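Local coordinates for protein protoporphyrinogen oxidase (Exiguobacterium sibiricum, PDB 3LOV) that binds FAD and probably oxidises coproporphyrinogen III to coproporphyrin III with molecular oxygen, a step of coproporphyrin-dependent heme b biosynthesis, at residues Thr15-Ala20 / Ser237-Leu242; Leu166-Leu171 / Val332-Pro337; Ala345-Trp350 / Asp356-Arg361. One frame throughout, in Å; residues are numbered along the deposited sequence. Where two conformers were deposited one is given.

Contact 1 (Thr15-Ala20 / Ser237-Leu242). With FAD (flavin-adenine dinucleotide), chain B.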
# COMPACT_ATOMS: atom_id res chain seq x y z
N THR A 15 5.77 9.93 5.26
CA THR A 15 4.92 10.44 6.31
C THR A 15 5.65 11.54 7.10
O THR A 15 5.09 12.61 7.39
CB THR A 15 4.46 9.31 7.27
OG1 THR A 15 3.81 8.29 6.47
CG2 THR A 15 3.51 9.87 8.33
N GLY A 16 6.90 11.25 7.45
CA GLY A 16 7.75 12.20 8.17
C GLY A 16 8.14 13.43 7.34
O GLY A 16 8.15 14.52 7.87
N LEU A 17 8.44 13.25 6.06
CA LEU A 17 8.80 14.35 5.16
C LEU A 17 7.59 15.23 4.85
O LEU A 17 7.68 16.46 4.89
CB LEU A 17 9.44 13.83 3.86
CG LEU A 17 10.91 13.42 3.97
CD1 LEU A 17 11.41 12.79 2.70
CD2 LEU A 17 11.75 14.65 4.36
N ALA A 18 6.45 14.60 4.62
CA ALA A 18 5.20 15.34 4.51
C ALA A 18 4.86 16.06 5.81
O ALA A 18 4.39 17.21 5.80
CB ALA A 18 4.05 14.42 4.14
N ALA A 19 5.09 15.41 6.93
CA ALA A 19 4.83 16.09 8.18
C ALA A 19 5.70 17.38 8.29
O ALA A 19 5.23 18.39 8.75
CB ALA A 19 5.07 15.16 9.38
N ALA A 20 6.95 17.34 7.85
CA ALA A 20 7.83 18.49 8.06
C ALA A 20 7.33 19.64 7.18
O ALA A 20 7.36 20.80 7.62
CB ALA A 20 9.26 18.16 7.75
N SER A 237 11.94 10.96 -6.73
CA SER A 237 12.08 12.41 -7.00
C SER A 237 11.12 13.23 -6.13
O SER A 237 11.46 14.32 -5.72
CB SER A 237 11.94 12.75 -8.48
OG SER A 237 10.64 12.57 -8.92
N LEU A 238 9.99 12.65 -5.76
CA LEU A 238 9.10 13.30 -4.80
C LEU A 238 9.80 13.46 -3.45
O LEU A 238 9.70 14.51 -2.84
CB LEU A 238 7.79 12.54 -4.65
CG LEU A 238 6.90 12.82 -3.42
CD1 LEU A 238 6.41 14.26 -3.40
CD2 LEU A 238 5.75 11.80 -3.39
N ILE A 239 10.48 12.41 -2.98
CA ILE A 239 11.21 12.46 -1.69
C ILE A 239 12.28 13.58 -1.72
O ILE A 239 12.34 14.43 -0.82
CB ILE A 239 11.84 11.07 -1.37
CG1 ILE A 239 10.76 9.97 -1.30
CG2 ILE A 239 12.65 11.12 -0.15
CD1 ILE A 239 9.57 10.26 -0.36
N GLU A 240 13.05 13.59 -2.79
CA GLU A 240 14.12 14.54 -3.04
C GLU A 240 13.60 15.96 -3.07
O GLU A 240 14.16 16.83 -2.42
CB GLU A 240 14.84 14.18 -4.35
CG GLU A 240 15.76 12.99 -4.17
CD GLU A 240 16.09 12.25 -5.47
OE1 GLU A 240 15.49 12.49 -6.53
OE2 GLU A 240 16.98 11.38 -5.42
N ARG A 241 12.49 16.20 -3.77
CA ARG A 241 11.92 17.55 -3.83
C ARG A 241 11.36 17.97 -2.48
O ARG A 241 11.47 19.14 -2.11
CB ARG A 241 10.82 17.63 -4.90
CG ARG A 241 10.14 19.00 -5.07
CD ARG A 241 11.14 20.14 -5.36
NE ARG A 241 11.94 19.87 -6.56
CZ ARG A 241 11.55 20.11 -7.82
NH1 ARG A 241 10.36 20.64 -8.09
NH2 ARG A 241 12.38 19.81 -8.82
N LEU A 242 10.76 17.04 -1.73
CA LEU A 242 10.27 17.44 -0.41
C LEU A 242 11.41 17.95 0.47
O LEU A 242 11.27 19.00 1.12
CB LEU A 242 9.55 16.29 0.35
CG LEU A 242 8.12 16.06 -0.11
CD1 LEU A 242 7.64 14.69 0.39
CD2 LEU A 242 7.21 17.24 0.33
PA FAD B . 8.25 4.03 5.92
O1A FAD B . 8.36 4.27 4.45
O2A FAD B . 8.40 2.65 6.43
O5B FAD B . 9.30 4.96 6.66
C5B FAD B . 9.67 4.78 8.00
C4B FAD B . 10.97 5.56 8.23
O4B FAD B . 11.30 5.59 9.62
C3B FAD B . 12.12 4.93 7.47
O3B FAD B . 12.88 5.91 6.77
C2B FAD B . 12.89 4.27 8.59
O2B FAD B . 14.26 4.20 8.35
C1B FAD B . 12.64 5.19 9.77
N9A FAD B . 12.83 4.59 11.10
C8A FAD B . 12.59 3.32 11.57
N7A FAD B . 12.93 3.25 12.89
C5A FAD B . 13.38 4.49 13.26
C6A FAD B . 13.83 5.03 14.47
N6A FAD B . 13.86 4.31 15.58
N1A FAD B . 14.23 6.36 14.51
C2A FAD B . 14.14 7.16 13.40
N3A FAD B . 13.67 6.62 12.21
C4A FAD B . 13.32 5.32 12.15
N1 FAD B . 1.34 2.57 -1.42
C2 FAD B . 0.78 3.14 -2.54
O2 FAD B . 0.10 4.17 -2.44
N3 FAD B . 0.96 2.55 -3.76
C4 FAD B . 1.66 1.41 -3.92
O4 FAD B . 1.80 0.96 -5.04
C4X FAD B . 2.20 0.79 -2.81
N5 FAD B . 2.96 -0.36 -2.97
C5X FAD B . 3.52 -0.95 -1.83
C6 FAD B . 4.25 -2.14 -1.96
C7 FAD B . 4.82 -2.74 -0.82
C7M FAD B . 5.61 -4.01 -0.97
C8 FAD B . 4.68 -2.15 0.44
C8M FAD B . 5.26 -2.77 1.70
C9 FAD B . 3.96 -0.96 0.58
C9A FAD B . 3.37 -0.35 -0.55
N10 FAD B . 2.65 0.84 -0.42
C10 FAD B . 2.06 1.40 -1.56
C1' FAD B . 2.42 1.53 0.91
C2' FAD B . 3.48 2.64 1.07
O2' FAD B . 4.73 2.06 1.11
C3' FAD B . 3.30 3.48 2.34
O3' FAD B . 2.17 4.31 2.10
C4' FAD B . 4.48 4.41 2.72
O4' FAD B . 5.75 4.04 2.22
C5' FAD B . 4.66 4.50 4.22
O5' FAD B . 5.63 5.47 4.51
P FAD B . 5.96 5.80 6.02
O1P FAD B . 4.74 5.78 6.89
O2P FAD B . 6.86 7.00 6.18
O3P FAD B . 6.83 4.50 6.51
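L17 and L242 form the nearest CA pair, 6.5 Å between L17 CA and L242 CA, where the short helical segments 15-20 and 237-242 run in roughly the same direction, their axes 10.2 Å apart and 34° from parallel. The joint is entirely apolar, with no hydrogen bond across it. L17 supplies most of one side, and two different parts of it are used. At its base, L242 CD1 lies 4.0 Å from L17 CB, so one methyl of L242 abuts the root of the leucine and also borders A18. Further out, L17 CD1 meets I239 CG2 at 3.5 Å, the two side chains crossing at about a right angle. I239 offers this branch methyl because CG2 stands anti to the backbone N, while CG1 turns off beside that nitrogen. The two contacts thus set L17 against residues one helical turn apart on 237-242.

The same helix start holds the cofactor. T15 OG1 donates to FAD O1P at 2.7 Å, and T15 N donates to FAD O2P at 3.3 Å with an N-H...O angle of 160°. Hydroxyl and amide therefore grip two oxygens of one phosphate, and chi1 of -56° brings OG1 beside the backbone N, next to that amide. T15 also touches C450 and A454 of helix 447-463. Helix 14-26 follows strand 6-10, and G16 fits the last glycine of a GxGxxG pattern: the strand-turn-helix of a Rossmann-type dinucleotide-binding fold, its first helix turned N-terminus first to the FAD diphosphate.

Contact 2 (Leu166-Leu171 / Val332-Pro337)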
# COMPACT_ATOMS: atom_id res chain seq x y z
N LEU A 166 -11.56 -15.39 -7.72
CA LEU A 166 -11.43 -14.08 -8.42
C LEU A 166 -11.29 -12.85 -7.51
O LEU A 166 -10.34 -12.08 -7.66
CB LEU A 166 -12.58 -13.91 -9.41
CG LEU A 166 -12.54 -12.57 -10.15
CD1 LEU A 166 -11.22 -12.39 -10.91
CD2 LEU A 166 -13.78 -12.43 -11.04
N ILE A 167 -12.21 -12.67 -6.56
CA ILE A 167 -12.30 -11.41 -5.83
C ILE A 167 -11.10 -11.20 -4.91
O ILE A 167 -10.46 -10.17 -4.93
CB ILE A 167 -13.55 -11.31 -4.97
CG1 ILE A 167 -14.82 -11.62 -5.79
CG2 ILE A 167 -13.68 -9.90 -4.38
CD1 ILE A 167 -15.08 -10.68 -6.88
N GLU A 168 -10.79 -12.20 -4.11
CA GLU A 168 -9.64 -12.09 -3.22
C GLU A 168 -8.36 -11.75 -3.93
O GLU A 168 -7.71 -10.78 -3.55
CB GLU A 168 -9.47 -13.34 -2.33
CG GLU A 168 -8.25 -13.26 -1.43
CD GLU A 168 -8.30 -14.32 -0.32
OE1 GLU A 168 -8.37 -15.51 -0.67
OE2 GLU A 168 -8.32 -13.95 0.85
N PRO A 169 -7.94 -12.54 -4.93
CA PRO A 169 -6.68 -12.16 -5.55
C PRO A 169 -6.74 -10.83 -6.32
O PRO A 169 -5.77 -10.10 -6.33
CB PRO A 169 -6.38 -13.33 -6.48
CG PRO A 169 -7.59 -14.10 -6.61
CD PRO A 169 -8.39 -13.86 -5.37
N LEU A 170 -7.88 -10.53 -6.93
CA LEU A 170 -8.10 -9.24 -7.63
C LEU A 170 -8.02 -8.05 -6.68
O LEU A 170 -7.21 -7.14 -6.85
CB LEU A 170 -9.46 -9.24 -8.32
CG LEU A 170 -9.79 -8.06 -9.23
CD1 LEU A 170 -8.85 -7.99 -10.43
CD2 LEU A 170 -11.27 -8.15 -9.69
N LEU A 171 -8.83 -8.07 -5.65
CA LEU A 171 -8.91 -6.95 -4.74
C LEU A 171 -7.68 -6.84 -3.83
O LEU A 171 -7.29 -5.73 -3.51
CB LEU A 171 -10.22 -6.98 -3.93
CG LEU A 171 -11.55 -6.82 -4.74
CD1 LEU A 171 -12.73 -6.57 -3.75
CD2 LEU A 171 -11.50 -5.70 -5.83
N VAL A 332 -1.64 -13.87 -8.63
CA VAL A 332 -1.61 -15.32 -8.46
C VAL A 332 -2.53 -15.80 -7.33
O VAL A 332 -2.51 -15.28 -6.19
CB VAL A 332 -0.18 -15.83 -8.17
CG1 VAL A 332 -0.11 -17.41 -8.11
CG2 VAL A 332 0.79 -15.25 -9.19
N ASN A 333 -3.33 -16.81 -7.62
CA ASN A 333 -4.12 -17.46 -6.59
C ASN A 333 -3.15 -18.13 -5.60
O ASN A 333 -2.21 -18.82 -6.00
CB ASN A 333 -5.09 -18.46 -7.18
CG ASN A 333 -6.02 -19.06 -6.14
OD1 ASN A 333 -5.59 -19.47 -5.05
ND2 ASN A 333 -7.31 -19.12 -6.46
N ARG A 334 -3.36 -17.87 -4.32
CA ARG A 334 -2.49 -18.35 -3.24
C ARG A 334 -2.42 -19.89 -3.19
O ARG A 334 -1.44 -20.45 -2.65
CB ARG A 334 -3.02 -17.83 -1.91
CG ARG A 334 -4.33 -18.49 -1.48
CD ARG A 334 -5.12 -17.61 -0.47
NE ARG A 334 -4.31 -17.30 0.70
CZ ARG A 334 -4.70 -16.50 1.69
NH1 ARG A 334 -5.88 -15.90 1.69
NH2 ARG A 334 -3.88 -16.29 2.71
N ARG A 335 -3.44 -20.56 -3.72
CA ARG A 335 -3.44 -22.02 -3.79
C ARG A 335 -2.50 -22.61 -4.84
O ARG A 335 -2.23 -23.80 -4.78
CB ARG A 335 -4.87 -22.56 -4.03
CG ARG A 335 -5.80 -22.22 -2.91
CD ARG A 335 -7.28 -22.37 -3.33
NE ARG A 335 -8.10 -21.80 -2.27
CZ ARG A 335 -8.23 -20.50 -2.03
NH1 ARG A 335 -7.58 -19.61 -2.79
NH2 ARG A 335 -8.99 -20.08 -1.02
N ALA A 336 -1.99 -21.81 -5.78
CA ALA A 336 -1.28 -22.35 -6.95
C ALA A 336 0.17 -22.61 -6.58
O ALA A 336 0.67 -21.99 -5.67
CB ALA A 336 -1.36 -21.37 -8.17
N PRO A 337 0.87 -23.50 -7.32
CA PRO A 337 2.26 -23.84 -6.90
C PRO A 337 3.34 -22.85 -7.36
O PRO A 337 4.15 -23.18 -8.24
CB PRO A 337 2.44 -25.24 -7.50
CG PRO A 337 1.58 -25.22 -8.74
CD PRO A 337 0.38 -24.42 -8.36
O HOH W 1 -7.98 -16.78 -2.79
O HOH W 2 -8.44 -17.86 0.71
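E168 reaches from helix 160-172 to R334, and its carboxylate carries the polar half of the contact. CG is anti to the backbone N (chi1 178°) and the chain stays extended beyond it, which carries the acid out to the loop 332-337. There E168 OE2 forms a salt bridge with R334 NH1 at 3.2 Å, while the bond from R334 NH1 to E168 OE1 is weak. OE1 approaches the guanidinium at its edge, in plane, yet the carboxylate and guanidinium planes are 69° apart, so this is no coplanar two-point pairing. OE2 also accepts from I179 N, and R334 NH2 has its own partner in N178 OD1. Two waters donate to E168 OE1: water 1 passes the link on to R335 NH1, and water 2, at 2.7 Å from E168 OE1, to R335 NH2.

The loop between strands 329-332 and 340-345 of the mixed sheet contains a type I beta turn, N333 to A336. N333 OD1 accepts from R335 N at 2.8 Å, which makes an Asx turn, and from R335 NH1 at 3.0 Å. The second bond lies in the guanidinium plane and ties R335 back to the turn; water 1 meets NH1 in that plane too.

P169 comes next along the helix, which kinks here because the proline N cannot bond to the preceding turn. Its CB lies 4.3 Å from V332 O, a carbonyl that accepts from R366 NH2.

Contact 3 (Ala345-Trp350 / Asp356-Arg361)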
# COMPACT_ATOMS: atom_id res chain seq x y z
N ALA A 345 4.47 -6.34 -16.07
CA ALA A 345 5.27 -5.97 -17.21
C ALA A 345 5.41 -4.47 -17.13
O ALA A 345 4.61 -3.73 -17.70
CB ALA A 345 4.58 -6.40 -18.53
N ILE A 346 6.40 -4.04 -16.35
CA ILE A 346 6.65 -2.63 -16.07
C ILE A 346 6.67 -1.78 -17.34
O ILE A 346 6.11 -0.68 -17.39
CB ILE A 346 8.05 -2.46 -15.41
CG1 ILE A 346 8.06 -2.91 -13.94
CG2 ILE A 346 8.52 -1.01 -15.51
CD1 ILE A 346 6.80 -2.70 -13.17
N ASP A 347 7.35 -2.28 -18.38
CA ASP A 347 7.46 -1.50 -19.62
C ASP A 347 6.12 -1.37 -20.36
O ASP A 347 5.94 -0.48 -21.16
CB ASP A 347 8.52 -2.11 -20.55
CG ASP A 347 8.17 -3.53 -20.96
OD1 ASP A 347 8.26 -4.44 -20.10
OD2 ASP A 347 7.77 -3.71 -22.12
N GLN A 348 5.18 -2.28 -20.11
CA GLN A 348 3.81 -2.14 -20.62
C GLN A 348 2.95 -1.19 -19.77
O GLN A 348 2.06 -0.53 -20.30
CB GLN A 348 3.09 -3.50 -20.67
CG GLN A 348 3.78 -4.57 -21.49
CD GLN A 348 3.81 -4.23 -22.94
OE1 GLN A 348 4.86 -3.86 -23.46
NE2 GLN A 348 2.66 -4.32 -23.60
N LYS A 349 3.17 -1.15 -18.47
CA LYS A 349 2.28 -0.39 -17.57
C LYS A 349 2.73 1.07 -17.57
O LYS A 349 1.90 1.96 -17.54
CB LYS A 349 2.32 -1.00 -16.17
CG LYS A 349 1.45 -0.31 -15.11
CD LYS A 349 1.47 -1.10 -13.79
CE LYS A 349 0.71 -0.40 -12.67
NZ LYS A 349 1.20 -0.87 -11.35
N TRP A 350 4.04 1.31 -17.61
CA TRP A 350 4.63 2.66 -17.58
C TRP A 350 5.50 2.97 -18.81
O TRP A 350 6.59 2.42 -18.96
CB TRP A 350 5.47 2.89 -16.30
CG TRP A 350 4.70 2.65 -15.10
CD1 TRP A 350 4.80 1.56 -14.27
CD2 TRP A 350 3.67 3.48 -14.55
NE1 TRP A 350 3.87 1.65 -13.26
CE2 TRP A 350 3.17 2.82 -13.41
CE3 TRP A 350 3.11 4.71 -14.92
CZ2 TRP A 350 2.17 3.36 -12.62
CZ3 TRP A 350 2.10 5.24 -14.11
CH2 TRP A 350 1.64 4.56 -12.99
N ASP A 356 13.23 0.84 -24.09
CA ASP A 356 13.69 -0.14 -25.08
C ASP A 356 14.00 -1.49 -24.48
O ASP A 356 14.98 -2.14 -24.86
CB ASP A 356 14.93 0.40 -25.77
CG ASP A 356 14.63 1.63 -26.57
OD1 ASP A 356 13.85 1.50 -27.54
OD2 ASP A 356 15.12 2.72 -26.19
N HIS A 357 13.16 -1.92 -23.55
CA HIS A 357 13.39 -3.18 -22.86
C HIS A 357 12.10 -3.80 -22.39
O HIS A 357 11.06 -3.15 -22.33
CB HIS A 357 14.30 -2.97 -21.64
CG HIS A 357 15.67 -2.48 -21.97
ND1 HIS A 357 15.91 -1.18 -22.34
CD2 HIS A 357 16.87 -3.11 -21.95
CE1 HIS A 357 17.21 -1.02 -22.54
NE2 HIS A 357 17.81 -2.18 -22.31
N THR A 358 12.20 -5.08 -22.05
CA THR A 358 11.13 -5.82 -21.44
C THR A 358 11.56 -5.94 -19.99
O THR A 358 12.63 -6.48 -19.68
CB THR A 358 10.99 -7.20 -22.09
OG1 THR A 358 10.58 -7.01 -23.45
CG2 THR A 358 9.94 -8.05 -21.39
N VAL A 359 10.72 -5.41 -19.10
CA VAL A 359 11.02 -5.45 -17.67
C VAL A 359 9.87 -6.05 -16.90
O VAL A 359 8.73 -5.56 -17.00
CB VAL A 359 11.32 -4.06 -17.15
CG1 VAL A 359 11.71 -4.12 -15.66
CG2 VAL A 359 12.43 -3.41 -18.02
N LEU A 360 10.18 -7.11 -16.14
CA LEU A 360 9.20 -7.80 -15.31
C LEU A 360 9.50 -7.49 -13.83
O LEU A 360 10.64 -7.53 -13.40
CB LEU A 360 9.18 -9.32 -15.60
CG LEU A 360 8.83 -9.84 -17.02
CD1 LEU A 360 8.87 -11.38 -17.10
CD2 LEU A 360 7.46 -9.35 -17.49
N ARG A 361 8.47 -7.14 -13.07
CA ARG A 361 8.62 -6.94 -11.60
C ARG A 361 7.70 -7.94 -10.88
O ARG A 361 6.49 -7.83 -10.99
CB ARG A 361 8.32 -5.50 -11.12
CG ARG A 361 8.70 -5.29 -9.61
CD ARG A 361 8.79 -3.85 -9.11
NE ARG A 361 7.48 -3.27 -8.83
CZ ARG A 361 7.22 -2.37 -7.87
NH1 ARG A 361 8.17 -1.89 -7.06
NH2 ARG A 361 5.98 -1.95 -7.71
O HOH W 3 8.28 -6.05 -23.35
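D347 and V359 face each other where strand 340-345 ends and turns into the short helix 346-349. A345, the last strand residue, pairs with L360 of antiparallel strand 357-364 as a non-hydrogen-bonded pair and is at once the N-cap of the helix, so the chain winds up against its own sheet before returning along it. The D347 side chain points at the strand, with chi1 of 61° placing CG between the backbone N and the carbonyl carbon. From there OD1 accepts from V359 N at 2.8 Å, nearly straight at 171°, although the N-H arrives from above the carboxylate plane, 51° out of it. The other oxygen, OD2, takes a water that also bonds T358 OG1. With an alanine here both oxygens are gone, which would probably leave V359 N without its side-chain acceptor and the water on T358 OG1 without this mate.

I346, the preceding residue, meets the strand further along, at V359 and R361. Its CB packs 4.0 Å from V359 CG1, and its CD1 reaches 3.8 Å from R361 CB, the two side chains crossing at an oblique angle. The R361 guanidinium continues past this methyl to donate to G58 O; the side chain also touches D60 of the FAD site, whose OD2 is salt-bridged by K349 NZ. The backbone link is slight: I346 N to V359 O is a weak, strongly bent bond, and the same V359 O lies 3.5 Å from A345 CA in a CA-H...O contact.

All three contacts bury most of their touching residues, but their chemistry follows their place. Contact 1 is purely apolar between two helices and adjoins the FAD diphosphate; contact 2 is charged and water-linked, away from the annotated sites, and its loop includes exposed R335; contact 3 mixes apolar packing with an aspartate-to-backbone bond and approaches the cofactor region through R361. Contacts 2 and 3 share the mixed sheet: strand 340-345 begins after the loop of 332-337 and ends at A345. Contact 1 belongs instead with the parallel sheet. Contacts 1 and 2 lie on opposite sides of the chain's centre, their centres 34 Å apart; no two contacts touch.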